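Long-range contacts in Cwp19 (Clostridioides difficile, PDB 5OQ3), which is a cell-wall protein whose glycoside hydrolase domain, the part modelled here, probably cleaves peptidoglycan, and which may also have N-acetylmuramoyl-L-alanine amidase activity: residues 80-88 and 99-107; 168-179 and 224-233. One frame throughout, in Å; residues are numbered along the deposited sequence.

Both contacts belong to the TIM barrel of the glycoside hydrolase domain, an eight-stranded parallel barrel, and they follow one another along the chain. Contact 1 folds the loop after strand 68-74 against the lead-in and first turn of helix 104-114, so it lies within the connection from the second barrel strand to the third. Contact 2 pairs helices 165-181 and 214-236, which lead into and out of the fourth strand, 186-189. Their centres are about 19 Å apart, yet they touch: Ser83 and Asn86 of the loop probably hydrogen-bond to Glu177 and Tyr170, and Tyr81 packs on Val178. Helix 165-181 thus takes the loop of contact 1 on one side and helix 214-236 on another.

Contact 1. Residues 80-88 and 99-107. With EDO (1,2-ethanediol), chain C.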
loop_
_atom_site.group_PDB
_atom_site.type_symbol
_atom_site.label_atom_id
_atom_site.label_comp_id
_atom_site.label_asym_id
_atom_site.label_seq_id
_atom_site.Cartn_x
_atom_site.Cartn_y
_atom_site.Cartn_z
ATOM N N LEU A 80 14.356 -2.930 2.218
ATOM C CA LEU A 80 14.950 -2.359 3.421
ATOM C C LEU A 80 15.194 -3.472 4.448
ATOM O O LEU A 80 14.917 -3.320 5.630
ATOM C CB LEU A 80 14.078 -1.222 3.984
ATOM C CG LEU A 80 14.165 0.073 3.154
ATOM C CD1 LEU A 80 13.246 0.111 1.954
ATOM C CD2 LEU A 80 13.960 1.317 3.979
ATOM N N TYR A 81 15.712 -4.605 3.961
ATOM C CA TYR A 81 15.965 -5.794 4.777
ATOM C C TYR A 81 16.982 -6.634 4.012
ATOM O O TYR A 81 17.138 -6.463 2.791
ATOM C CB TYR A 81 14.707 -6.620 5.019
ATOM C CG TYR A 81 13.917 -6.998 3.768
ATOM C CD1 TYR A 81 12.970 -6.134 3.221
ATOM C CD2 TYR A 81 14.129 -8.203 3.111
ATOM C CE1 TYR A 81 12.247 -6.481 2.091
ATOM C CE2 TYR A 81 13.421 -8.555 1.985
ATOM C CZ TYR A 81 12.491 -7.689 1.464
ATOM O OH TYR A 81 11.775 -8.038 0.338
ATOM N N LYS A 82 17.626 -7.548 4.721
ATOM C CA LYS A 82 18.585 -8.480 4.149
ATOM C C LYS A 82 17.822 -9.523 3.327
ATOM O O LYS A 82 16.882 -10.170 3.816
ATOM C CB LYS A 82 19.392 -9.134 5.250
ATOM C CG LYS A 82 20.528 -9.989 4.752
ATOM C CD LYS A 82 21.493 -10.279 5.897
ATOM C CE LYS A 82 22.736 -10.969 5.393
ATOM N NZ LYS A 82 23.413 -11.529 6.602
ATOM N N SER A 83 18.211 -9.672 2.060
ATOM C CA SER A 83 17.484 -10.491 1.084
ATOM C C SER A 83 18.485 -11.233 0.201
ATOM O O SER A 83 19.528 -10.683 -0.137
ATOM C CB SER A 83 16.627 -9.596 0.194
ATOM O OG SER A 83 15.909 -10.350 -0.763
ATOM N N ASN A 84 18.121 -12.441 -0.204
ATOM C CA ASN A 84 18.840 -13.202 -1.221
ATOM C C ASN A 84 18.114 -13.112 -2.593
ATOM O O ASN A 84 18.435 -13.845 -3.516
ATOM C CB ASN A 84 18.960 -14.682 -0.777
ATOM C CG ASN A 84 19.827 -14.874 0.457
ATOM O OD1 ASN A 84 20.799 -14.139 0.684
ATOM N ND2 ASN A 84 19.510 -15.902 1.243
ATOM N N ILE A 85 17.121 -12.226 -2.708
ATOM C CA ILE A 85 16.287 -12.084 -3.918
ATOM C C ILE A 85 16.349 -10.645 -4.473
ATOM O O ILE A 85 16.500 -10.445 -5.680
ATOM C CB ILE A 85 14.802 -12.454 -3.616
ATOM C CG1 ILE A 85 14.692 -13.870 -3.011
ATOM C CG2 ILE A 85 13.937 -12.323 -4.878
ATOM C CD1 ILE A 85 13.313 -14.176 -2.456
ATOM N N ASN A 86 16.173 -9.648 -3.613
ATOM C CA ASN A 86 15.971 -8.274 -4.024
ATOM C C ASN A 86 17.086 -7.407 -3.489
ATOM O O ASN A 86 17.645 -7.679 -2.436
ATOM C CB ASN A 86 14.593 -7.781 -3.527
ATOM C CG ASN A 86 13.469 -8.458 -4.263
ATOM O OD1 ASN A 86 13.284 -8.218 -5.432
ATOM N ND2 ASN A 86 12.749 -9.345 -3.579
ATOM N N PRO A 87 17.438 -6.327 -4.222
ATOM C CA PRO A 87 18.594 -5.495 -3.864
ATOM C C PRO A 87 18.285 -4.518 -2.745
ATOM O O PRO A 87 17.139 -4.060 -2.607
ATOM C CB PRO A 87 18.834 -4.677 -5.133
ATOM C CG PRO A 87 17.463 -4.588 -5.755
ATOM C CD PRO A 87 16.862 -5.951 -5.521
ATOM N N TRP A 88 19.317 -4.104 -1.992
ATOM C CA TRP A 88 19.135 -3.054 -0.986
ATOM C C TRP A 88 18.547 -1.795 -1.596
ATOM O O TRP A 88 18.989 -1.332 -2.658
ATOM C CB TRP A 88 20.459 -2.683 -0.309
ATOM C CG TRP A 88 21.062 -3.755 0.558
ATOM C CD1 TRP A 88 22.146 -4.540 0.282
ATOM C CD2 TRP A 88 20.630 -4.102 1.870
ATOM N NE1 TRP A 88 22.402 -5.370 1.350
ATOM C CE2 TRP A 88 21.509 -5.088 2.352
ATOM C CE3 TRP A 88 19.591 -3.642 2.705
ATOM C CZ2 TRP A 88 21.357 -5.673 3.627
ATOM C CZ3 TRP A 88 19.442 -4.226 3.968
ATOM C CH2 TRP A 88 20.336 -5.211 4.416
ATOM N N ASP A 99 24.923 -2.066 0.448
ATOM C CA ASP A 99 24.675 -2.542 1.801
ATOM C C ASP A 99 24.835 -1.352 2.739
ATOM O O ASP A 99 25.881 -0.719 2.757
ATOM C CB ASP A 99 25.683 -3.654 2.154
ATOM C CG ASP A 99 25.358 -4.370 3.446
ATOM O OD1 ASP A 99 24.883 -3.744 4.389
ATOM O OD2 ASP A 99 25.605 -5.588 3.519
ATOM N N PRO A 100 23.804 -1.047 3.542
ATOM C CA PRO A 100 23.908 0.084 4.451
ATOM C C PRO A 100 24.703 -0.211 5.732
ATOM O O PRO A 100 24.829 0.661 6.585
ATOM C CB PRO A 100 22.458 0.414 4.781
ATOM C CG PRO A 100 21.701 -0.829 4.531
ATOM C CD PRO A 100 22.484 -1.698 3.612
ATOM N N GLY A 101 25.234 -1.429 5.866
ATOM C CA GLY A 101 26.068 -1.772 7.018
ATOM C C GLY A 101 25.280 -2.321 8.192
ATOM O O GLY A 101 25.868 -2.734 9.180
ATOM N N TYR A 102 23.951 -2.386 8.055
ATOM C CA TYR A 102 23.093 -3.033 9.035
ATOM C C TYR A 102 21.812 -3.393 8.323
ATOM O O TYR A 102 21.515 -2.867 7.258
ATOM C CB TYR A 102 22.795 -2.080 10.199
ATOM C CG TYR A 102 21.823 -0.969 9.970
ATOM C CD1 TYR A 102 22.106 0.055 9.089
ATOM C CD2 TYR A 102 20.611 -0.919 10.675
ATOM C CE1 TYR A 102 21.194 1.088 8.869
ATOM C CE2 TYR A 102 19.723 0.137 10.502
ATOM C CZ TYR A 102 19.996 1.116 9.579
ATOM O OH TYR A 102 19.070 2.135 9.383
ATOM N N ASP A 103 21.032 -4.280 8.920
ATOM C CA ASP A 103 19.718 -4.640 8.389
ATOM C C ASP A 103 18.704 -3.821 9.182
ATOM O O ASP A 103 18.530 -4.053 10.368
ATOM C CB ASP A 103 19.494 -6.127 8.586
ATOM C CG ASP A 103 18.118 -6.596 8.068
ATOM O OD1 ASP A 103 17.322 -5.777 7.595
ATOM O OD2 ASP A 103 17.853 -7.808 8.108
ATOM N N PRO A 104 18.020 -2.851 8.549
ATOM C CA PRO A 104 17.079 -2.033 9.332
ATOM C C PRO A 104 15.860 -2.784 9.836
ATOM O O PRO A 104 15.318 -2.421 10.881
ATOM C CB PRO A 104 16.622 -0.938 8.365
ATOM C CG PRO A 104 17.510 -1.055 7.184
ATOM C CD PRO A 104 18.119 -2.405 7.168
ATOM N N LEU A 105 15.426 -3.826 9.132
ATOM C CA LEU A 105 14.108 -4.375 9.433
ATOM C C LEU A 105 13.915 -4.953 10.854
ATOM O O LEU A 105 12.885 -4.668 11.474
ATOM C CB LEU A 105 13.637 -5.355 8.337
ATOM C CG LEU A 105 12.227 -5.883 8.454
ATOM C CD1 LEU A 105 11.216 -4.739 8.530
ATOM C CD2 LEU A 105 11.865 -6.814 7.301
ATOM N N PRO A 106 14.907 -5.717 11.383
ATOM C CA PRO A 106 14.769 -6.190 12.776
ATOM C C PRO A 106 14.538 -5.037 13.745
ATOM O O PRO A 106 13.758 -5.173 14.700
ATOM C CB PRO A 106 16.086 -6.919 13.031
ATOM C CG PRO A 106 16.486 -7.401 11.697
ATOM C CD PRO A 106 16.094 -6.327 10.740
ATOM N N PHE A 107 15.277 -3.935 13.558
ATOM C CA PHE A 107 15.114 -2.764 14.396
ATOM C C PHE A 107 13.736 -2.123 14.255
ATOM O O PHE A 107 13.051 -1.826 15.256
ATOM C CB PHE A 107 16.182 -1.743 14.059
ATOM C CG PHE A 107 16.209 -0.563 14.970
ATOM C CD1 PHE A 107 16.944 -0.616 16.175
ATOM C CD2 PHE A 107 15.557 0.612 14.643
ATOM C CE1 PHE A 107 17.003 0.488 17.028
ATOM C CE2 PHE A 107 15.620 1.724 15.494
ATOM C CZ PHE A 107 16.328 1.656 16.687
HETATM C C1 EDO C . 19.462 -6.943 -0.057
HETATM O O1 EDO C . 18.444 -6.160 0.502
HETATM C C2 EDO C . 20.163 -7.663 1.001
HETATM O O2 EDO C . 20.165 -9.052 0.805
HETATM O O HOH W 1 24.633 -7.031 0.590
#
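Trp88 lays one face of its indole against the backbone and ring carbons of Asp99 and Pro100. Pro100 CD stands over the six-membered ring, 3.6 Å from its centroid, while Asp99 CA lies over the five-membered ring at 3.8 Å; both are CH-pi contacts. The proline crosses the indole at about a right angle, whereas the Asp99 side chain runs alongside, its carboxylate turned 34° from the ring plane. In the ring plane, at the edge, Trp88 NE1 donates to a water 2.9 Å away, which passes a weak bond to Asp99 OD2. Across the other face lies an ethanediol, probably a leftover of crystallisation, whose O1 donates to Tyr81 O.

The loop after strand 68-74 and the start of helix 104-114 belong to the second beta-alpha unit of the TIM barrel, and Asp103 is the N-cap of that helix. With CG anti to the backbone N (chi1 179°), its OD1 takes the N-H of Leu105 at 3.1 Å, from above the carboxylate plane. The same carboxylate faces the other segment: OD2 accepts a weak bond from Lys82 N at 3.4 Å and is also hydrogen-bonded to Tyr182 OH. In the first turn of the helix, Leu105 runs alongside Tyr81 in the same sense, and its CD2 rests 3.6 Å from Tyr81 CB. Pro104 CD approaches the indole obliquely, 3.9 Å from Trp88 CZ3.

Contact 2. Residues 168-179 and 224-233; sequences RKYIVDSIAEVV and TLLRDVKASI
Val172 is the knob of this interface, set in a hollow formed by Leu225, Asp228, Val229 and Ser232. Its two methyls divide the work: CG1, anti to the backbone N (chi1 170°), presses on Ser232 CB at 3.6 Å, while CG2 reaches Val229 CG2 and Asp228 CB, 3.8 Å from each. Val172 and Val229 run past one another in opposite senses. One turn before Val229, Leu225 CD1 rests against both Arg168 O and Ile171 CG2, 3.8 Å from the latter. Toward the C-terminal end, Val179 CG2 lies across Ile233 CG1. The smaller Ala176 has its CB 3.6 Å from Ser232 OG, and a water bridges that hydroxyl to Val172 O. At the other end Arg168 bends at chi3 (-63°), bringing a guanidinium face under Thr224 CB, in one of two conformers of that threonine, while its NH2 is bonded to Pro162 O.

The axes of the two segments run in the same sense, crossing at -31° with a closest approach of 9.4 Å, on the outside of the barrel. Beneath them, Ile233 packs on Val187 of strand 186-189, and Val229 and Ile233 reach Phe242 of strand 241-244.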
loop_
_atom_site.group_PDB
_atom_site.type_symbol
_atom_site.label_atom_id
_atom_site.label_comp_id
_atom_site.label_asym_id
_atom_site.label_seq_id
_atom_site.Cartn_x
_atom_site.Cartn_y
_atom_site.Cartn_z
ATOM N N ARG A 168 4.416 -13.588 -10.905
ATOM C CA ARG A 168 3.620 -13.791 -9.711
ATOM C C ARG A 168 4.381 -14.641 -8.683
ATOM O O ARG A 168 4.389 -14.333 -7.499
ATOM C CB ARG A 168 2.241 -14.368 -10.056
ATOM C CG ARG A 168 1.394 -13.379 -10.871
ATOM C CD ARG A 168 -0.011 -13.855 -11.127
ATOM N NE ARG A 168 -0.117 -15.044 -11.919
ATOM C CZ ARG A 168 -0.441 -15.089 -13.183
ATOM N NH1 ARG A 168 -0.625 -16.254 -13.745
ATOM N NH2 ARG A 168 -0.503 -13.996 -13.917
ATOM N N LYS A 169 5.010 -15.710 -9.157
ATOM C CA LYS A 169 5.792 -16.554 -8.263
ATOM C C LYS A 169 6.915 -15.777 -7.612
ATOM O O LYS A 169 7.195 -15.974 -6.420
ATOM C CB LYS A 169 6.305 -17.799 -8.997
ATOM C CG LYS A 169 7.222 -18.631 -8.161
ATOM C CD LYS A 169 7.640 -19.907 -8.849
ATOM C CE LYS A 169 8.967 -20.436 -8.364
ATOM N NZ LYS A 169 8.972 -20.718 -6.913
ATOM N N TYR A 170 7.610 -14.945 -8.396
ATOM C CA TYR A 170 8.696 -14.148 -7.829
ATOM C C TYR A 170 8.187 -13.187 -6.738
ATOM O O TYR A 170 8.842 -13.012 -5.721
ATOM C CB TYR A 170 9.401 -13.380 -8.966
ATOM C CG TYR A 170 10.003 -12.037 -8.590
ATOM C CD1 TYR A 170 11.121 -11.948 -7.785
ATOM C CD2 TYR A 170 9.434 -10.843 -9.028
ATOM C CE1 TYR A 170 11.675 -10.725 -7.424
ATOM C CE2 TYR A 170 9.966 -9.609 -8.690
ATOM C CZ TYR A 170 11.072 -9.554 -7.873
ATOM O OH TYR A 170 11.573 -8.329 -7.489
ATOM N N ILE A 171 7.062 -12.544 -6.980
ATOM C CA ILE A 171 6.485 -11.671 -5.952
ATOM C C ILE A 171 6.091 -12.466 -4.707
ATOM O O ILE A 171 6.435 -12.074 -3.577
ATOM C CB ILE A 171 5.371 -10.815 -6.516
ATOM C CG1 ILE A 171 5.913 -9.855 -7.580
ATOM C CG2 ILE A 171 4.654 -10.046 -5.396
ATOM C CD1 ILE A 171 4.847 -9.295 -8.490
ATOM N N VAL A 172 5.426 -13.603 -4.914
ATOM C CA VAL A 172 5.097 -14.472 -3.782
ATOM C C VAL A 172 6.350 -14.850 -2.983
ATOM O O VAL A 172 6.368 -14.791 -1.755
ATOM C CB VAL A 172 4.344 -15.705 -4.241
ATOM C CG1 VAL A 172 4.196 -16.746 -3.154
ATOM C CG2 VAL A 172 2.968 -15.298 -4.786
ATOM N N ASP A 173 7.381 -15.277 -3.710
ATOM C CA ASP A 173 8.600 -15.699 -3.047
ATOM C C ASP A 173 9.286 -14.552 -2.322
ATOM O O ASP A 173 9.900 -14.748 -1.286
ATOM C CB ASP A 173 9.549 -16.338 -4.093
ATOM C CG ASP A 173 9.045 -17.689 -4.628
ATOM O OD1 ASP A 173 8.103 -18.295 -4.024
ATOM O OD2 ASP A 173 9.568 -18.145 -5.687
ATOM N N SER A 174 9.206 -13.351 -2.898
ATOM C CA SER A 174 9.802 -12.168 -2.273
ATOM C C SER A 174 9.114 -11.853 -0.930
ATOM O O SER A 174 9.792 -11.559 0.061
ATOM C CB SER A 174 9.671 -10.961 -3.203
ATOM O OG SER A 174 10.468 -11.022 -4.384
ATOM N N ILE A 175 7.801 -11.979 -0.900
ATOM C CA ILE A 175 7.083 -11.782 0.348
ATOM C C ILE A 175 7.308 -12.908 1.346
ATOM O O ILE A 175 7.495 -12.652 2.550
ATOM C CB ILE A 175 5.615 -11.549 0.026
ATOM C CG1 ILE A 175 5.550 -10.217 -0.719
ATOM C CG2 ILE A 175 4.793 -11.529 1.304
ATOM C CD1 ILE A 175 4.285 -10.090 -1.484
ATOM N N ALA A 176 7.353 -14.136 0.831
ATOM C CA ALA A 176 7.534 -15.305 1.703
ATOM C C ALA A 176 8.854 -15.209 2.469
ATOM O O ALA A 176 8.918 -15.659 3.615
ATOM C CB ALA A 176 7.468 -16.569 0.925
ATOM N N GLU A 177 9.887 -14.660 1.828
ATOM C CA GLU A 177 11.179 -14.510 2.505
ATOM C C GLU A 177 11.028 -13.651 3.775
ATOM O O GLU A 177 11.588 -13.934 4.830
ATOM C CB GLU A 177 12.206 -13.857 1.552
ATOM C CG GLU A 177 13.603 -13.623 2.123
ATOM C CD GLU A 177 14.535 -12.945 1.128
ATOM O OE1 GLU A 177 14.190 -11.873 0.541
ATOM O OE2 GLU A 177 15.638 -13.453 0.953
ATOM N N VAL A 178 10.283 -12.569 3.628
ATOM C CA VAL A 178 10.087 -11.653 4.738
ATOM C C VAL A 178 9.210 -12.299 5.836
ATOM O O VAL A 178 9.526 -12.205 7.022
ATOM C CB VAL A 178 9.482 -10.346 4.265
ATOM C CG1 VAL A 178 9.142 -9.433 5.432
ATOM C CG2 VAL A 178 10.415 -9.643 3.312
ATOM N N VAL A 179 8.160 -13.005 5.426
ATOM C CA VAL A 179 7.300 -13.713 6.386
ATOM C C VAL A 179 8.092 -14.745 7.176
ATOM O O VAL A 179 7.914 -14.891 8.393
ATOM C CB VAL A 179 6.103 -14.377 5.659
ATOM C CG1 VAL A 179 5.245 -15.167 6.611
ATOM C CG2 VAL A 179 5.274 -13.345 4.925
ATOM N N THR A 224 -5.179 -13.213 -8.906
ATOM C CA THR A 224 -4.368 -14.410 -8.722
ATOM C C THR A 224 -3.171 -14.136 -7.853
ATOM O O THR A 224 -2.759 -14.957 -7.046
ATOM C CB THR A 224 -3.874 -14.930 -10.109
ATOM O OG1 THR A 224 -4.998 -15.301 -10.907
ATOM C CG2 THR A 224 -3.074 -16.158 -9.990
ATOM N N LEU A 225 -2.527 -13.000 -8.074
ATOM C CA LEU A 225 -1.392 -12.605 -7.250
ATOM C C LEU A 225 -1.820 -12.476 -5.792
ATOM O O LEU A 225 -1.202 -13.047 -4.893
ATOM C CB LEU A 225 -0.760 -11.289 -7.719
ATOM C CG LEU A 225 0.359 -10.824 -6.789
ATOM C CD1 LEU A 225 1.533 -11.792 -6.737
ATOM C CD2 LEU A 225 0.795 -9.439 -7.220
ATOM N N LEU A 226 -2.888 -11.729 -5.550
ATOM C CA LEU A 226 -3.382 -11.584 -4.185
ATOM C C LEU A 226 -3.704 -12.904 -3.531
ATOM O O LEU A 226 -3.293 -13.169 -2.388
ATOM C CB LEU A 226 -4.561 -10.610 -4.103
ATOM C CG LEU A 226 -4.351 -9.201 -4.650
ATOM C CD1 LEU A 226 -5.601 -8.354 -4.426
ATOM C CD2 LEU A 226 -3.164 -8.471 -4.190
ATOM N N ARG A 227 -4.445 -13.738 -4.243
ATOM C CA ARG A 227 -4.763 -15.079 -3.764
ATOM C C ARG A 227 -3.526 -15.843 -3.368
ATOM O O ARG A 227 -3.475 -16.481 -2.310
ATOM C CB ARG A 227 -5.531 -15.824 -4.858
ATOM C CG ARG A 227 -5.957 -17.220 -4.496
ATOM C CD ARG A 227 -6.359 -18.004 -5.746
ATOM N NE ARG A 227 -5.160 -18.288 -6.548
ATOM C CZ ARG A 227 -5.167 -18.839 -7.757
ATOM N NH1 ARG A 227 -6.339 -19.101 -8.363
ATOM N NH2 ARG A 227 -4.015 -19.134 -8.377
ATOM N N ASP A 228 -2.539 -15.842 -4.244
ATOM C CA ASP A 228 -1.347 -16.672 -4.044
ATOM C C ASP A 228 -0.456 -16.126 -2.931
ATOM O O ASP A 228 0.134 -16.873 -2.186
ATOM C CB ASP A 228 -0.541 -16.763 -5.349
ATOM C CG ASP A 228 -1.197 -17.682 -6.418
ATOM O OD1 ASP A 228 -2.247 -18.319 -6.128
ATOM O OD2 ASP A 228 -0.576 -17.739 -7.500
ATOM N N VAL A 229 -0.397 -14.814 -2.753
ATOM C CA VAL A 229 0.331 -14.197 -1.651
ATOM C C VAL A 229 -0.366 -14.564 -0.335
ATOM O O VAL A 229 0.292 -15.004 0.620
ATOM C CB VAL A 229 0.408 -12.652 -1.836
ATOM C CG1 VAL A 229 0.926 -11.974 -0.546
ATOM C CG2 VAL A 229 1.352 -12.317 -2.990
ATOM N N LYS A 230 -1.681 -14.433 -0.272
ATOM C CA LYS A 230 -2.395 -14.814 0.934
ATOM C C LYS A 230 -2.132 -16.268 1.301
ATOM O O LYS A 230 -1.843 -16.589 2.459
ATOM C CB LYS A 230 -3.896 -14.499 0.839
ATOM C CG LYS A 230 -4.498 -14.603 2.214
ATOM C CD LYS A 230 -5.733 -13.918 2.320
ATOM C CE LYS A 230 -6.736 -14.795 1.807
ATOM N NZ LYS A 230 -7.057 -15.795 2.847
ATOM N N ALA A 231 -2.235 -17.144 0.299
ATOM C CA ALA A 231 -2.027 -18.568 0.577
ATOM C C ALA A 231 -0.620 -18.856 1.084
ATOM O O ALA A 231 -0.424 -19.688 1.967
ATOM C CB ALA A 231 -2.334 -19.396 -0.657
ATOM N N SER A 232 0.369 -18.191 0.502
ATOM C CA SER A 232 1.749 -18.374 0.910
ATOM C C SER A 232 1.923 -17.969 2.375
ATOM O O SER A 232 2.447 -18.696 3.199
ATOM C CB SER A 232 2.679 -17.551 0.004
ATOM O OG SER A 232 3.991 -17.534 0.531
ATOM N N ILE A 233 1.442 -16.776 2.695
ATOM C CA ILE A 233 1.512 -16.261 4.062
ATOM C C ILE A 233 0.891 -17.258 5.029
ATOM O O ILE A 233 1.547 -17.660 6.027
ATOM C CB ILE A 233 0.853 -14.880 4.211
ATOM C CG1 ILE A 233 1.577 -13.871 3.379
ATOM C CG2 ILE A 233 0.788 -14.478 5.685
ATOM C CD1 ILE A 233 0.780 -12.584 3.193
HETATM O O HOH W 2 4.102 -14.654 -0.031
#